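Local atomic coordinates of early 35 kDa protein (Autographa californica nucleopolyhedrovirus, PDB entry 1P35), a protein that blocks apoptosis of the infected insect host cell by inhibiting caspases, and also suppresses the host RNA interference antiviral response. Residues K32-K40 and V153-G161. Numbering follows the deposited sequence.
Sequences KIMNTQLTK and VLKPGFENG
Two loops leaving the ends of strands 24-33 and 148-154 run against each other in opposite directions, with Met34 beside Asn160 and Lys40 beside Pro156 at CA separations of 5.8 and 5.6 Å. They exemplify loops that meet around one phenylalanine. A type I turn, Lys155 to Phe158, redirects the 153-161 segment and ends on Phe158, whose CG sits between its own backbone N and carbonyl carbon (chi1 74°), bringing the ring between Ile33 and Leu38. Leu38 CD1 meets the ring edge in plane, 4.0 Å from Phe158 CE1. The Ile33 and Phe158 side chains cross at about a right angle, Ile33 CG2 lying 3.8 Å from Phe158 CZ, while Leu154 CD2 sits above one face, displaced from the ring centre. Asn35 O approaches Phe158 CZ obliquely at 3.4 Å. Ile33 CD1 and Leu154 CD2 meet tip to tip at 3.7 Å, with Tyr100 of strand 98-106 touching both residues. Pro156 lays CB against the carbonyl oxygens of Leu38 and Lys40, and the Asn160 side chain lies beside Met34 and Thr36. One water accepts from Lys32 NZ (2.7 Å) and donates to Gly161 O. The contact thus mixes apolar groups and carbonyl oxygens with a water-bridged lysine ammonium.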
ATOM      1  N   LYS A  32      -5.414  -9.078  13.886  1.00 29.39           N
ATOM      2  CA  LYS A  32      -6.668  -8.348  13.790  1.00 33.87           C
ATOM      3  C   LYS A  32      -7.800  -8.979  14.556  1.00 28.92           C
ATOM      4  O   LYS A  32      -8.299 -10.052  14.187  1.00 36.28           O
ATOM      5  CB  LYS A  32      -7.044  -8.148  12.324  1.00 34.28           C
ATOM      6  CG  LYS A  32      -8.242  -7.235  12.095  1.00 55.87           C
ATOM      7  CD  LYS A  32      -8.420  -6.911  10.612  1.00 48.96           C
ATOM      8  CE  LYS A  32      -7.146  -6.272  10.057  1.00 54.55           C
ATOM      9  NZ  LYS A  32      -7.263  -5.862   8.647  1.00 33.80           N
ATOM     10  N   ILE A  33      -8.222  -8.311  15.619  1.00 32.32           N
ATOM     11  CA  ILE A  33      -9.318  -8.819  16.479  1.00 31.10           C
ATOM     12  C   ILE A  33     -10.709  -8.310  16.090  1.00 40.76           C
ATOM     13  O   ILE A  33     -10.918  -7.128  15.879  1.00 57.10           O
ATOM     14  CB  ILE A  33      -9.005  -8.497  17.978  1.00 41.84           C
ATOM     15  CG1 ILE A  33      -7.746  -9.278  18.375  1.00 35.28           C
ATOM     16  CG2 ILE A  33     -10.212  -8.861  18.901  1.00 29.11           C
ATOM     17  CD1 ILE A  33      -7.207  -9.014  19.763  1.00 53.53           C
ATOM     18  N   MET A  34     -11.655  -9.235  16.010  1.00 40.51           N
ATOM     19  CA  MET A  34     -13.034  -8.970  15.589  1.00 41.79           C
ATOM     20  C   MET A  34     -14.141  -8.549  16.571  1.00 64.09           C
ATOM     21  O   MET A  34     -15.191  -8.083  16.120  1.00 83.68           O
ATOM     22  CB  MET A  34     -13.547 -10.187  14.828  1.00 49.19           C
ATOM     23  CG  MET A  34     -13.086 -10.277  13.389  1.00 53.22           C
ATOM     24  SD  MET A  34     -13.712  -8.888  12.429  1.00 61.62           S
ATOM     25  CE  MET A  34     -15.578  -8.957  12.779  1.00 36.18           C
ATOM     26  N   ASN A  35     -13.949  -8.701  17.879  1.00 55.48           N
ATOM     27  CA  ASN A  35     -15.014  -8.336  18.842  1.00 62.85           C
ATOM     28  C   ASN A  35     -15.312  -6.840  19.068  1.00 62.32           C
ATOM     29  O   ASN A  35     -14.405  -6.004  19.078  1.00 49.33           O
ATOM     30  CB  ASN A  35     -14.707  -8.985  20.184  1.00 62.41           C
ATOM     31  CG  ASN A  35     -14.549 -10.472  20.061  1.00 64.93           C
ATOM     32  OD1 ASN A  35     -13.752 -10.958  19.243  1.00 59.67           O
ATOM     33  ND2 ASN A  35     -15.300 -11.215  20.859  1.00 66.75           N
ATOM     34  N   THR A  36     -16.594  -6.514  19.251  1.00 71.95           N
ATOM     35  CA  THR A  36     -17.021  -5.120  19.493  1.00 83.52           C
ATOM     36  C   THR A  36     -17.534  -4.911  20.911  1.00 84.07           C
ATOM     37  O   THR A  36     -17.427  -3.809  21.455  1.00 97.00           O
ATOM     38  CB  THR A  36     -18.175  -4.635  18.553  1.00 72.38           C
ATOM     39  OG1 THR A  36     -19.287  -5.533  18.645  1.00 63.37           O
ATOM     40  CG2 THR A  36     -17.699  -4.492  17.120  1.00 45.77           C
ATOM     41  N   GLN A  37     -18.111  -5.960  21.491  1.00 67.22           N
ATOM     42  CA  GLN A  37     -18.642  -5.891  22.847  1.00 76.42           C
ATOM     43  C   GLN A  37     -17.530  -5.480  23.826  1.00 76.31           C
ATOM     44  O   GLN A  37     -17.396  -4.306  24.166  1.00 84.63           O
ATOM     45  CB  GLN A  37     -19.240  -7.256  23.255  1.00 90.64           C
ATOM     46  CG  GLN A  37     -18.254  -8.455  23.273  1.00 85.43           C
ATOM     47  CD  GLN A  37     -17.873  -8.981  21.888  1.00 84.97           C
ATOM     48  OE1 GLN A  37     -17.990  -8.269  20.884  1.00 68.16           O
ATOM     49  NE2 GLN A  37     -17.390 -10.234  21.836  1.00 49.55           N
ATOM     50  N   LEU A  38     -16.735  -6.468  24.240  1.00 84.41           N
ATOM     51  CA  LEU A  38     -15.604  -6.330  25.157  1.00 80.94           C
ATOM     52  C   LEU A  38     -15.540  -5.086  26.033  1.00 77.77           C
ATOM     53  O   LEU A  38     -15.298  -3.973  25.560  1.00 75.33           O
ATOM     54  CB  LEU A  38     -14.292  -6.463  24.381  1.00 87.06           C
ATOM     55  CG  LEU A  38     -14.105  -7.760  23.596  1.00 79.43           C
ATOM     56  CD1 LEU A  38     -12.780  -7.697  22.844  1.00 66.97           C
ATOM     57  CD2 LEU A  38     -14.168  -8.950  24.538  1.00 59.61           C
ATOM     58  N   THR A  39     -15.743  -5.301  27.327  1.00 71.68           N
ATOM     59  CA  THR A  39     -15.679  -4.218  28.308  1.00 69.49           C
ATOM     60  C   THR A  39     -14.338  -4.286  29.063  1.00 62.70           C
ATOM     61  O   THR A  39     -13.919  -3.312  29.683  1.00 63.88           O
ATOM     62  CB  THR A  39     -16.866  -4.309  29.293  1.00 49.38           C
ATOM     63  OG1 THR A  39     -16.830  -5.575  29.956  1.00 52.98           O
ATOM     64  CG2 THR A  39     -18.185  -4.198  28.537  1.00 49.51           C
ATOM     65  N   LYS A  40     -13.667  -5.432  28.994  1.00 60.81           N
ATOM     66  CA  LYS A  40     -12.348  -5.614  29.640  1.00 57.29           C
ATOM     67  C   LYS A  40     -11.247  -5.834  28.597  1.00 50.75           C
ATOM     68  O   LYS A  40     -11.527  -6.104  27.438  1.00 46.25           O
ATOM     69  CB  LYS A  40     -12.408  -6.780  30.626  1.00 46.98           C
ATOM     70  CG  LYS A  40     -13.377  -6.452  31.761  1.00 52.90           C
ATOM     71  CD  LYS A  40     -13.646  -7.626  32.681  1.00 51.66           C
ATOM     72  CE  LYS A  40     -14.562  -7.191  33.836  1.00 44.66           C
ATOM     73  NZ  LYS A  40     -14.793  -8.357  34.739  1.00 67.28           N
ATOM     74  N   VAL A 153      -1.438  -6.356  26.374  1.00 36.41           N
ATOM     75  CA  VAL A 153      -2.782  -5.926  26.776  1.00 45.08           C
ATOM     76  C   VAL A 153      -3.403  -5.010  25.745  1.00 40.57           C
ATOM     77  O   VAL A 153      -2.759  -4.112  25.244  1.00 31.74           O
ATOM     78  CB  VAL A 153      -2.818  -5.176  28.146  1.00 32.16           C
ATOM     79  CG1 VAL A 153      -4.278  -4.861  28.505  1.00 21.91           C
ATOM     80  CG2 VAL A 153      -2.177  -6.025  29.267  1.00 25.39           C
ATOM     81  N   LEU A 154      -4.655  -5.279  25.395  1.00 36.00           N
ATOM     82  CA  LEU A 154      -5.327  -4.458  24.423  1.00 36.68           C
ATOM     83  C   LEU A 154      -6.503  -3.797  25.108  1.00 49.36           C
ATOM     84  O   LEU A 154      -7.442  -4.481  25.502  1.00 31.28           O
ATOM     85  CB  LEU A 154      -5.815  -5.313  23.252  1.00 31.76           C
ATOM     86  CG  LEU A 154      -6.407  -4.530  22.074  1.00 49.08           C
ATOM     87  CD1 LEU A 154      -5.328  -3.616  21.536  1.00 25.94           C
ATOM     88  CD2 LEU A 154      -6.884  -5.499  20.943  1.00 35.77           C
ATOM     89  N   LYS A 155      -6.434  -2.474  25.274  1.00 55.51           N
ATOM     90  CA  LYS A 155      -7.521  -1.720  25.888  1.00 49.07           C
ATOM     91  C   LYS A 155      -8.761  -2.012  25.056  1.00 50.32           C
ATOM     92  O   LYS A 155      -8.671  -2.085  23.844  1.00 50.43           O
ATOM     93  CB  LYS A 155      -7.202  -0.215  25.877  1.00 52.43           C
ATOM     94  CG  LYS A 155      -6.003   0.203  26.761  1.00 84.75           C
ATOM     95  CD  LYS A 155      -5.788   1.744  26.841  1.00 87.21           C
ATOM     96  CE  LYS A 155      -4.653   2.125  27.819  1.00 90.67           C
ATOM     97  NZ  LYS A 155      -4.461   3.606  27.983  1.00 86.92           N
ATOM     98  N   PRO A 156      -9.932  -2.173  25.696  1.00 54.79           N
ATOM     99  CA  PRO A 156     -11.267  -2.467  25.144  1.00 62.18           C
ATOM    100  C   PRO A 156     -11.994  -1.549  24.153  1.00 70.93           C
ATOM    101  O   PRO A 156     -12.873  -2.019  23.398  1.00 76.02           O
ATOM    102  CB  PRO A 156     -12.107  -2.677  26.400  1.00 56.67           C
ATOM    103  CG  PRO A 156     -11.482  -1.717  27.341  1.00 47.55           C
ATOM    104  CD  PRO A 156     -10.030  -2.112  27.162  1.00 54.47           C
ATOM    105  N   GLY A 157     -11.679  -0.259  24.153  1.00 44.87           N
ATOM    106  CA  GLY A 157     -12.380   0.601  23.218  1.00 48.36           C
ATOM    107  C   GLY A 157     -11.919   0.572  21.763  1.00 57.75           C
ATOM    108  O   GLY A 157     -12.526   1.247  20.945  1.00 69.81           O
ATOM    109  N   PHE A 158     -10.881  -0.202  21.433  1.00 58.61           N
ATOM    110  CA  PHE A 158     -10.325  -0.265  20.064  1.00 49.86           C
ATOM    111  C   PHE A 158     -11.348  -0.358  18.932  1.00 51.21           C
ATOM    112  O   PHE A 158     -12.460  -0.867  19.099  1.00 50.74           O
ATOM    113  CB  PHE A 158      -9.319  -1.438  19.944  1.00 51.13           C
ATOM    114  CG  PHE A 158      -9.960  -2.817  19.891  1.00 41.17           C
ATOM    115  CD1 PHE A 158     -10.266  -3.512  21.054  1.00 38.80           C
ATOM    116  CD2 PHE A 158     -10.272  -3.403  18.673  1.00 45.98           C
ATOM    117  CE1 PHE A 158     -10.866  -4.759  21.008  1.00 52.53           C
ATOM    118  CE2 PHE A 158     -10.884  -4.676  18.620  1.00 42.07           C
ATOM    119  CZ  PHE A 158     -11.177  -5.342  19.779  1.00 38.97           C
ATOM    120  N   GLU A 159     -10.968   0.130  17.762  1.00 51.12           N
ATOM    121  CA  GLU A 159     -11.880   0.056  16.642  1.00 49.81           C
ATOM    122  C   GLU A 159     -11.757  -1.272  15.865  1.00 63.17           C
ATOM    123  O   GLU A 159     -10.675  -1.666  15.397  1.00 73.17           O
ATOM    124  CB  GLU A 159     -11.666   1.261  15.727  1.00 60.72           C
ATOM    125  CG  GLU A 159     -12.893   2.155  15.617  1.00 68.52           C
ATOM    126  CD  GLU A 159     -14.103   1.417  15.025  1.00100.00           C
ATOM    127  OE1 GLU A 159     -13.973   0.211  14.681  1.00100.00           O
ATOM    128  OE2 GLU A 159     -15.186   2.043  14.901  1.00100.00           O
ATOM    129  N   ASN A 160     -12.892  -1.956  15.770  1.00 60.21           N
ATOM    130  CA  ASN A 160     -13.048  -3.231  15.074  1.00 51.80           C
ATOM    131  C   ASN A 160     -12.088  -3.449  13.889  1.00 58.26           C
ATOM    132  O   ASN A 160     -11.261  -4.365  13.877  1.00 67.54           O
ATOM    133  CB  ASN A 160     -14.490  -3.315  14.568  1.00 58.11           C
ATOM    134  CG  ASN A 160     -14.982  -4.745  14.428  1.00 74.11           C
ATOM    135  OD1 ASN A 160     -14.994  -5.521  15.388  1.00 51.69           O
ATOM    136  ND2 ASN A 160     -15.409  -5.095  13.234  1.00 93.24           N
ATOM    137  N   GLY A 161     -12.202  -2.597  12.883  1.00 43.80           N
ATOM    138  CA  GLY A 161     -11.357  -2.751  11.721  1.00 37.13           C
ATOM    139  C   GLY A 161      -9.875  -2.437  11.808  1.00 44.88           C
ATOM    140  O   GLY A 161      -9.215  -2.475  10.794  1.00 37.25           O
TER
HETATM  141  O   HOH W   1      -9.585  -4.443   8.465  1.00 39.44           O